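Side-chain contacts in delta-endotoxin CYTB (Bacillus thuringiensis serovar kyushuensis, PDB 1CBY), which kills the larvae of dipteran insects by making pores in the epithelial cell membrane of the midgut, and is present here as the inactive dimeric protoxin: residues 54-57 / 58-62; 108-111 / 112-116; 134-137 / 138-142; 203-206 / 207-211. All blocks are in the same frame, centred on the assembly; numbering follows the deposited sequence.

Contact 1 lies on helix 54-63, across the chain's centre from contacts 2 and 4. Its centre is about 28 Å from that of contact 2 and about 34 Å from that of contact 4. It lies near the proteolytic processing stops: the side chain of Gln-56 is about 7 Å from that of Ser-228. Contacts 2, 3 and 4 form a cluster away from these sites. Successive helices 107-122 and 129-141 bring contacts 2 and 3 to about 10 Å between centres, with Val-111 CG1 3.8 Å from Ile-139 CG2. Contact 4 touches both, and its Ile-207 CD1 lies 3.6 Å from Lys-140 CG. Contacts 1, 3 and 4 reach the second subunit.

Contact 1. Residues 54-57 / 58-62; sequences INQA and LHLAN
Ile-54 accepts the first rung of helix 54-63 through its carbonyl: Leu-58 N donates to Ile-54 O at 2.8 Å. The side chain of Ile-54 leads off the other way, against Ile-233 of the second subunit.

Asn-55 carries two bonds on its backbone carbonyl. His-59 N gives the regular helical bond to Asn-55 O, at 3.0 Å. The ring adds a weak one, from His-59 ND1 to Asn-55 O at 2.9 Å, bent to 130° at the hydrogen. His-59 CG stands beside its own backbone N (chi1 -87°), which brings ND1 back to this oxygen. The Asn-55 amide is turned 66° from the ring. Its ND2 is modelled too close to the ring edge, so that approach is doubtful. Asn-55 OD1 bonds to Ser-229 OG.

Gln-56 O takes a nearly straight bond from Leu-60 N, at 3.1 Å. The two side chains run side by side in the same direction, with Gln-56 CG 4.0 Å from Leu-60 CD1. Beyond CG the glutamine is extended. Its OE1 accepts from His-227 N, and its NE2 donates to Gln-224 OE1 and Ala-225 O.

Ala-57 closes the segment, its O accepting from Ala-61 N at 2.9 Å. Phe-47 of strand 44-48 packs on both alanines.

The chemistry is divided. The four carbonyls of 54-57 each accept an N-H from one turn on, and the buried Gln-56 amide is satisfied by the chain just before Ser-228. These bonds, with that of Asn-55 to Ser-229, hold the chain on either side of Ser-228 in sequence against the helix, consistent with a processing stop that lies close to it.

Contact 2. Residues 108-111 / 112-116; sequences SVMV and EQLKK
Met-110 and Leu-114 stand one turn apart on the alpha helix 107-122, which pairs with helix 129-141 in a hairpin over the sheet of the Cyt toxin fold. Val-109 O is shared by two weak donors, Gln-113 N at 3.3 Å and Glu-112 N at 3.2 Å. The second is strongly bent, at 123°. The next bonds are regular. Leu-114 N meets Met-110 O at 3.1 Å in a nearly straight bond (178°). Lys-115 N reaches Val-111 O at 2.9 Å, and Lys-116 N goes on to Glu-112 O at 3.0 Å.

Two side chains find polar partners beyond these residues. Ser-108 OG makes a weak bond to Glu-106 OE2. Lys-115 is extended, which carries NZ across to helix 129-141. There it has a weak bond to Trp-132 O and a long, weak ion pair with Glu-136 OE2.

Met-110 turns to the sheet, packing on Ile-101, Tyr-213 and Val-215, while Val-111 and Leu-114 also meet Ile-139 of helix 129-141. Phe-143 touches both Met-110 and Leu-114. These two lie side by side, pointing the same way. Leu-114 CD1 is 4.0 Å from Met-110 CG.

Contact 3. Residues 134-137 / 138-142; sequences SVEA and TIKGT
Thr-138 grips Ser-134 O twice, one turn back along the alpha helix 129-141. Thr-138 N donates to Ser-134 O at 2.9 Å and Thr-138 OG1 donates to the same oxygen at 3.0 Å. The two donors arrive from opposite faces of the carbonyl plane, and OG1 comes from 38° above it. This is the familiar threonine bond to the carbonyl four residues earlier. It forms because OG1 stands beside the backbone N (chi1 -67°), which turns the hydroxyl back along the helix. Thr-142 repeats the reach one turn on, where Thr-142 OG1 donates to Thr-138 O at 3.1 Å. The Ser-134 hydroxyl does likewise, bonding to Ser-130 O.

The remaining rungs are regular. Ile-139 N meets Val-135 O at 3.0 Å, and Lys-140 N meets Glu-136 O at 2.9 Å. Gly-141 N closes the series on Ala-137 O.

Glu-136 and Lys-140 are oppositely charged but do not form a salt bridge. Glu-136 OE1 stays 4.4 Å from Lys-140 NZ. The lysine is extended, and its NZ makes a salt bridge to Asp-147 and a hydrogen bond to Thr-148, both of the second subunit. That Thr-148 also packs on Glu-136 and Ala-137.

The helix also packs within its own chain. Thr-138 lies on Ile-171 and Phe-173 of strand 165-175. Ile-139 touches both Phe-191 of strand 183-195 and Ile-118 of helix 107-122. Val-135 and Ile-139 meet along the same side of the helix, with CG1 of Val-135 4.3 Å from CG1 of Ile-139.

Contact 4. Residues 203-206 / 207-211; sequences LFFT and IKDSA
Thr-206 and Asp-209 are the ends of a type I beta turn, closed by a bond from Asp-209 N to Thr-206 O at 2.9 Å. The aspartate side chain then answers in the other direction. Its OD2 takes Thr-206 N at 2.8 Å, using the lone pair that faces away from OD1. Thr-206 OG1 donates to the same Asp-209 OD2 at 2.9 Å, coming from above the carboxylate plane. Both donors can reach one oxygen because Thr-206 OG1 sits between its own backbone N and carbonyl carbon (chi1 61°), on the side of the N-H. Two bonds to the one oxygen should limit the rotation of the carboxylate. Lys-208 of the second subunit is a more distant, weakly held neighbour of opposite charge. Ile-207 meets Asn-145 of the second subunit, which places the turn at the dimer interface.

Phe-205 lies against the same aspartate. Asp-209 CB stands over one face of the ring, 4.1 Å above its plane and offset toward the rim. The ring and the carboxylate are turned 30° from each other. Further on, Phe-205 CE2 touches Ala-211 CB at 4.2 Å, so the ring spans from the turn to the first residues of the strand.

The turn lies at the end of the loop that joins helix 199-202 to strand 210-225. Asp-209 makes a backbone bond to Ile-107, where helix 107-122 begins. Phe-205 also packs on Ile-107, and Ile-207 on Ser-108 of the same helix. Ala-211 pairs with Val-105 of the antiparallel strand 104-106.

Contact 1. Residues 54-57 / 58-62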
loop_
_atom_site.group_PDB
_atom_site.type_symbol
_atom_site.label_atom_id
_atom_site.label_comp_id
_atom_site.label_asym_id
_atom_site.label_seq_id
_atom_site.Cartn_x
_atom_site.Cartn_y
_atom_site.Cartn_z
ATOM N N ILE A 54 3.724 2.101 -16.743
ATOM C CA ILE A 54 3.555 1.014 -15.787
ATOM C C ILE A 54 4.205 -0.255 -16.331
ATOM O O ILE A 54 4.893 -0.968 -15.601
ATOM C CB ILE A 54 2.052 0.776 -15.466
ATOM C CG1 ILE A 54 1.527 1.916 -14.580
ATOM C CG2 ILE A 54 1.844 -0.587 -14.807
ATOM C CD1 ILE A 54 0.033 1.891 -14.331
ATOM N N ASN A 55 4.037 -0.497 -17.629
ATOM C CA ASN A 55 4.607 -1.674 -18.279
ATOM C C ASN A 55 6.124 -1.670 -18.119
ATOM O O ASN A 55 6.718 -2.685 -17.765
ATOM C CB ASN A 55 4.245 -1.684 -19.765
ATOM C CG ASN A 55 4.307 -3.077 -20.384
ATOM O OD1 ASN A 55 3.778 -3.292 -21.475
ATOM N ND2 ASN A 55 4.935 -4.026 -19.697
ATOM N N GLN A 56 6.743 -0.519 -18.362
ATOM C CA GLN A 56 8.190 -0.377 -18.236
ATOM C C GLN A 56 8.633 -0.654 -16.806
ATOM O O GLN A 56 9.616 -1.359 -16.573
ATOM C CB GLN A 56 8.620 1.032 -18.648
ATOM C CG GLN A 56 10.114 1.296 -18.530
ATOM C CD GLN A 56 10.500 2.681 -19.014
ATOM O OE1 GLN A 56 9.643 3.492 -19.370
ATOM N NE2 GLN A 56 11.796 2.958 -19.031
ATOM N N ALA A 57 7.897 -0.100 -15.851
ATOM C CA ALA A 57 8.203 -0.283 -14.438
ATOM C C ALA A 57 8.113 -1.758 -14.042
ATOM O O ALA A 57 8.983 -2.286 -13.340
ATOM C CB ALA A 57 7.246 0.549 -13.594
ATOM N N LEU A 58 7.061 -2.417 -14.515
ATOM C CA LEU A 58 6.819 -3.820 -14.223
ATOM C C LEU A 58 7.937 -4.686 -14.800
ATOM O O LEU A 58 8.377 -5.653 -14.169
ATOM C CB LEU A 58 5.454 -4.231 -14.776
ATOM C CG LEU A 58 4.625 -5.225 -13.958
ATOM C CD1 LEU A 58 4.724 -4.933 -12.466
ATOM C CD2 LEU A 58 3.182 -5.160 -14.418
ATOM N N HIS A 59 8.417 -4.325 -15.984
ATOM C CA HIS A 59 9.501 -5.062 -16.613
ATOM C C HIS A 59 10.752 -4.964 -15.753
ATOM O O HIS A 59 11.362 -5.978 -15.410
ATOM C CB HIS A 59 9.790 -4.512 -18.006
ATOM C CG HIS A 59 8.953 -5.129 -19.080
ATOM N ND1 HIS A 59 7.583 -5.138 -19.010
ATOM C CD2 HIS A 59 9.350 -5.773 -20.206
ATOM C CE1 HIS A 59 7.176 -5.784 -20.086
ATOM N NE2 HIS A 59 8.209 -6.189 -20.841
ATOM N N LEU A 60 11.107 -3.739 -15.377
ATOM C CA LEU A 60 12.281 -3.492 -14.546
ATOM C C LEU A 60 12.168 -4.214 -13.208
ATOM O O LEU A 60 13.141 -4.793 -12.720
ATOM C CB LEU A 60 12.470 -1.984 -14.339
ATOM C CG LEU A 60 13.002 -1.219 -15.557
ATOM C CD1 LEU A 60 12.568 0.238 -15.532
ATOM C CD2 LEU A 60 14.512 -1.338 -15.605
ATOM N N ALA A 61 10.971 -4.210 -12.636
ATOM C CA ALA A 61 10.737 -4.883 -11.365
ATOM C C ALA A 61 11.029 -6.384 -11.495
ATOM O O ALA A 61 11.834 -6.936 -10.740
ATOM C CB ALA A 61 9.302 -4.661 -10.912
ATOM N N ASN A 62 10.404 -7.025 -12.483
ATOM C CA ASN A 62 10.584 -8.456 -12.725
ATOM C C ASN A 62 12.026 -8.835 -12.994
ATOM O O ASN A 62 12.482 -9.886 -12.543
ATOM C CB ASN A 62 9.724 -8.934 -13.893
ATOM C CG ASN A 62 8.250 -8.926 -13.573
ATOM O OD1 ASN A 62 7.845 -8.698 -12.426
ATOM N ND2 ASN A 62 7.429 -9.172 -14.585
#

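Contact 2. Residues 108-111 / 112-116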
loop_
_atom_site.group_PDB
_atom_site.type_symbol
_atom_site.label_atom_id
_atom_site.label_comp_id
_atom_site.label_asym_id
_atom_site.label_seq_id
_atom_site.Cartn_x
_atom_site.Cartn_y
_atom_site.Cartn_z
ATOM N N SER A 108 11.812 4.976 15.510
ATOM C CA SER A 108 11.507 6.275 14.912
ATOM C C SER A 108 12.769 6.921 14.343
ATOM O O SER A 108 12.830 7.262 13.161
ATOM C CB SER A 108 10.879 7.209 15.949
ATOM O OG SER A 108 11.741 7.384 17.060
ATOM N N VAL A 109 13.797 7.019 15.175
ATOM C CA VAL A 109 15.054 7.628 14.768
ATOM C C VAL A 109 15.702 6.892 13.605
ATOM O O VAL A 109 16.238 7.522 12.686
ATOM C CB VAL A 109 16.057 7.688 15.938
ATOM C CG1 VAL A 109 17.265 8.518 15.542
ATOM C CG2 VAL A 109 15.392 8.273 17.178
ATOM N N MET A 110 15.640 5.564 13.634
ATOM C CA MET A 110 16.237 4.739 12.582
ATOM C C MET A 110 15.611 4.984 11.215
ATOM O O MET A 110 16.317 5.056 10.209
ATOM C CB MET A 110 16.156 3.256 12.949
ATOM C CG MET A 110 16.727 2.317 11.900
ATOM S SD MET A 110 17.029 0.672 12.567
ATOM C CE MET A 110 15.403 0.226 13.119
ATOM N N VAL A 111 14.294 5.143 11.179
ATOM C CA VAL A 111 13.595 5.388 9.922
ATOM C C VAL A 111 14.120 6.652 9.231
ATOM O O VAL A 111 14.257 6.691 8.003
ATOM C CB VAL A 111 12.074 5.505 10.154
ATOM C CG1 VAL A 111 11.362 5.893 8.869
ATOM C CG2 VAL A 111 11.538 4.189 10.665
ATOM N N GLU A 112 14.425 7.674 10.028
ATOM C CA GLU A 112 14.940 8.940 9.515
ATOM C C GLU A 112 16.304 8.761 8.869
ATOM O O GLU A 112 16.553 9.287 7.786
ATOM C CB GLU A 112 15.024 9.978 10.630
ATOM C CG GLU A 112 13.669 10.431 11.156
ATOM C CD GLU A 112 13.785 11.396 12.323
ATOM O OE1 GLU A 112 14.761 11.292 13.100
ATOM O OE2 GLU A 112 12.893 12.256 12.466
ATOM N N GLN A 113 17.188 8.020 9.526
ATOM C CA GLN A 113 18.515 7.777 8.976
ATOM C C GLN A 113 18.396 7.092 7.621
ATOM O O GLN A 113 18.943 7.570 6.626
ATOM C CB GLN A 113 19.339 6.893 9.913
ATOM C CG GLN A 113 20.675 7.489 10.333
ATOM C CD GLN A 113 21.610 7.796 9.172
ATOM O OE1 GLN A 113 22.536 7.037 8.887
ATOM N NE2 GLN A 113 21.395 8.933 8.523
ATOM N N LEU A 114 17.646 5.994 7.583
ATOM C CA LEU A 114 17.456 5.224 6.358
ATOM C C LEU A 114 16.815 6.043 5.239
ATOM O O LEU A 114 17.208 5.925 4.077
ATOM C CB LEU A 114 16.628 3.968 6.641
ATOM C CG LEU A 114 17.179 3.023 7.718
ATOM C CD1 LEU A 114 16.208 1.890 7.943
ATOM C CD2 LEU A 114 18.543 2.486 7.326
ATOM N N LYS A 115 15.845 6.884 5.590
ATOM C CA LYS A 115 15.169 7.730 4.608
ATOM C C LYS A 115 16.168 8.711 3.984
ATOM O O LYS A 115 16.101 9.025 2.792
ATOM C CB LYS A 115 14.030 8.496 5.277
ATOM C CG LYS A 115 13.226 9.367 4.333
ATOM C CD LYS A 115 12.150 10.137 5.082
ATOM C CE LYS A 115 11.097 10.669 4.123
ATOM N NZ LYS A 115 9.924 11.221 4.859
ATOM N N LYS A 116 17.106 9.177 4.796
ATOM C CA LYS A 116 18.123 10.112 4.346
ATOM C C LYS A 116 19.135 9.375 3.468
ATOM O O LYS A 116 19.637 9.922 2.484
ATOM C CB LYS A 116 18.812 10.744 5.558
ATOM C CG LYS A 116 19.552 12.035 5.272
ATOM C CD LYS A 116 20.110 12.621 6.558
ATOM C CE LYS A 116 20.703 14.003 6.338
ATOM N NZ LYS A 116 21.886 13.986 5.440
#

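Contact 3. Residues 134-137 / 138-142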
loop_
_atom_site.group_PDB
_atom_site.type_symbol
_atom_site.label_atom_id
_atom_site.label_comp_id
_atom_site.label_asym_id
_atom_site.label_seq_id
_atom_site.Cartn_x
_atom_site.Cartn_y
_atom_site.Cartn_z
ATOM N N SER A 134 5.417 7.847 1.007
ATOM C CA SER A 134 5.392 6.440 0.623
ATOM C C SER A 134 6.705 5.817 1.063
ATOM O O SER A 134 6.725 4.743 1.662
ATOM C CB SER A 134 5.235 6.288 -0.890
ATOM O OG SER A 134 3.995 6.822 -1.322
ATOM N N VAL A 135 7.799 6.523 0.803
ATOM C CA VAL A 135 9.119 6.052 1.188
ATOM C C VAL A 135 9.216 5.853 2.695
ATOM O O VAL A 135 9.682 4.811 3.154
ATOM C CB VAL A 135 10.220 7.026 0.736
ATOM C CG1 VAL A 135 11.546 6.639 1.357
ATOM C CG2 VAL A 135 10.333 7.010 -0.775
ATOM N N GLU A 136 8.765 6.837 3.465
ATOM C CA GLU A 136 8.828 6.744 4.918
ATOM C C GLU A 136 7.918 5.643 5.452
ATOM O O GLU A 136 8.325 4.852 6.313
ATOM C CB GLU A 136 8.473 8.081 5.560
ATOM C CG GLU A 136 8.920 8.191 7.009
ATOM C CD GLU A 136 8.520 9.501 7.643
ATOM O OE1 GLU A 136 7.381 9.944 7.411
ATOM O OE2 GLU A 136 9.341 10.087 8.378
ATOM N N ALA A 137 6.694 5.586 4.934
ATOM C CA ALA A 137 5.734 4.568 5.350
ATOM C C ALA A 137 6.321 3.172 5.106
ATOM O O ALA A 137 6.290 2.313 5.989
ATOM C CB ALA A 137 4.447 4.736 4.598
ATOM N N THR A 138 6.888 2.966 3.922
ATOM C CA THR A 138 7.505 1.701 3.557
ATOM C C THR A 138 8.656 1.352 4.510
ATOM O O THR A 138 8.765 0.210 4.971
ATOM C CB THR A 138 8.023 1.748 2.099
ATOM O OG1 THR A 138 6.912 1.830 1.195
ATOM C CG2 THR A 138 8.835 0.522 1.768
ATOM N N ILE A 139 9.494 2.336 4.832
ATOM C CA ILE A 139 10.620 2.101 5.734
ATOM C C ILE A 139 10.109 1.692 7.107
ATOM O O ILE A 139 10.594 0.724 7.689
ATOM C CB ILE A 139 11.547 3.335 5.846
ATOM C CG1 ILE A 139 12.094 3.698 4.467
ATOM C CG2 ILE A 139 12.732 3.035 6.761
ATOM C CD1 ILE A 139 12.749 2.537 3.757
ATOM N N LYS A 140 9.092 2.391 7.597
ATOM C CA LYS A 140 8.507 2.071 8.893
ATOM C C LYS A 140 7.987 0.632 8.885
ATOM O O LYS A 140 8.144 -0.102 9.862
ATOM C CB LYS A 140 7.346 3.019 9.212
ATOM C CG LYS A 140 7.734 4.447 9.527
ATOM C CD LYS A 140 6.490 5.250 9.874
ATOM C CE LYS A 140 6.808 6.678 10.272
ATOM N NZ LYS A 140 5.553 7.424 10.566
ATOM N N GLY A 141 7.384 0.237 7.766
ATOM C CA GLY A 141 6.833 -1.100 7.627
ATOM C C GLY A 141 7.883 -2.196 7.623
ATOM O O GLY A 141 7.560 -3.371 7.772
ATOM N N THR A 142 9.139 -1.812 7.437
ATOM C CA THR A 142 10.236 -2.764 7.426
ATOM C C THR A 142 10.597 -3.161 8.859
ATOM O O THR A 142 11.254 -4.177 9.079
ATOM C CB THR A 142 11.470 -2.154 6.717
ATOM O OG1 THR A 142 11.128 -1.834 5.362
ATOM C CG2 THR A 142 12.649 -3.120 6.721
#

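Contact 4. Residues 203-206 / 207-211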
loop_
_atom_site.group_PDB
_atom_site.type_symbol
_atom_site.label_atom_id
_atom_site.label_comp_id
_atom_site.label_asym_id
_atom_site.label_seq_id
_atom_site.Cartn_x
_atom_site.Cartn_y
_atom_site.Cartn_z
ATOM N N LEU A 203 7.329 -8.816 16.470
ATOM C CA LEU A 203 6.065 -8.761 15.737
ATOM C C LEU A 203 5.140 -7.629 16.177
ATOM O O LEU A 203 4.322 -7.150 15.385
ATOM C CB LEU A 203 5.316 -10.094 15.856
ATOM C CG LEU A 203 5.890 -11.341 15.182
ATOM C CD1 LEU A 203 4.996 -12.535 15.500
ATOM C CD2 LEU A 203 5.995 -11.137 13.680
ATOM N N PHE A 204 5.257 -7.212 17.435
ATOM C CA PHE A 204 4.410 -6.149 17.958
ATOM C C PHE A 204 5.150 -4.860 18.301
ATOM O O PHE A 204 4.714 -4.080 19.148
ATOM C CB PHE A 204 3.588 -6.664 19.139
ATOM C CG PHE A 204 2.625 -7.748 18.758
ATOM C CD1 PHE A 204 1.368 -7.431 18.258
ATOM C CD2 PHE A 204 2.998 -9.087 18.835
ATOM C CE1 PHE A 204 0.496 -8.428 17.833
ATOM C CE2 PHE A 204 2.135 -10.091 18.415
ATOM C CZ PHE A 204 0.881 -9.761 17.911
ATOM N N PHE A 205 6.258 -4.636 17.603
ATOM C CA PHE A 205 7.068 -3.440 17.770
ATOM C C PHE A 205 6.366 -2.211 17.185
ATOM O O PHE A 205 5.695 -2.289 16.152
ATOM C CB PHE A 205 8.406 -3.627 17.060
ATOM C CG PHE A 205 9.506 -4.109 17.949
ATOM C CD1 PHE A 205 9.265 -4.404 19.290
ATOM C CD2 PHE A 205 10.802 -4.230 17.454
ATOM C CE1 PHE A 205 10.302 -4.814 20.127
ATOM C CE2 PHE A 205 11.844 -4.638 18.281
ATOM C CZ PHE A 205 11.594 -4.929 19.622
ATOM N N THR A 206 6.546 -1.070 17.835
ATOM C CA THR A 206 5.956 0.181 17.378
ATOM C C THR A 206 7.078 1.188 17.098
ATOM O O THR A 206 8.234 0.957 17.455
ATOM C CB THR A 206 4.984 0.764 18.428
ATOM O OG1 THR A 206 5.691 1.035 19.643
ATOM C CG2 THR A 206 3.854 -0.211 18.714
ATOM N N ILE A 207 6.734 2.297 16.451
ATOM C CA ILE A 207 7.691 3.353 16.116
ATOM C C ILE A 207 8.480 3.844 17.336
ATOM O O ILE A 207 9.633 4.281 17.212
ATOM C CB ILE A 207 6.948 4.544 15.444
ATOM C CG1 ILE A 207 6.561 4.184 14.008
ATOM C CG2 ILE A 207 7.797 5.796 15.437
ATOM C CD1 ILE A 207 7.749 3.964 13.093
ATOM N N LYS A 208 7.874 3.719 18.512
ATOM C CA LYS A 208 8.484 4.169 19.757
ATOM C C LYS A 208 9.383 3.151 20.458
ATOM O O LYS A 208 9.921 3.435 21.530
ATOM C CB LYS A 208 7.391 4.597 20.735
ATOM C CG LYS A 208 6.388 5.597 20.184
ATOM C CD LYS A 208 5.345 5.924 21.243
ATOM C CE LYS A 208 4.317 6.923 20.749
ATOM N NZ LYS A 208 3.368 7.294 21.836
ATOM N N ASP A 209 9.534 1.962 19.886
ATOM C CA ASP A 209 10.354 0.940 20.521
ATOM C C ASP A 209 11.832 1.017 20.217
ATOM O O ASP A 209 12.236 1.516 19.172
ATOM C CB ASP A 209 9.805 -0.455 20.233
ATOM C CG ASP A 209 8.573 -0.768 21.064
ATOM O OD1 ASP A 209 8.660 -0.703 22.309
ATOM O OD2 ASP A 209 7.512 -1.059 20.482
ATOM N N SER A 210 12.635 0.527 21.152
ATOM C CA SER A 210 14.081 0.533 21.015
ATOM C C SER A 210 14.624 -0.890 21.090
ATOM O O SER A 210 14.000 -1.772 21.686
ATOM C CB SER A 210 14.703 1.368 22.139
ATOM O OG SER A 210 14.090 2.642 22.238
ATOM N N ALA A 211 15.789 -1.108 20.491
ATOM C CA ALA A 211 16.432 -2.415 20.500
ATOM C C ALA A 211 17.780 -2.291 19.812
ATOM O O ALA A 211 18.006 -1.351 19.046
ATOM C CB ALA A 211 15.563 -3.445 19.779
#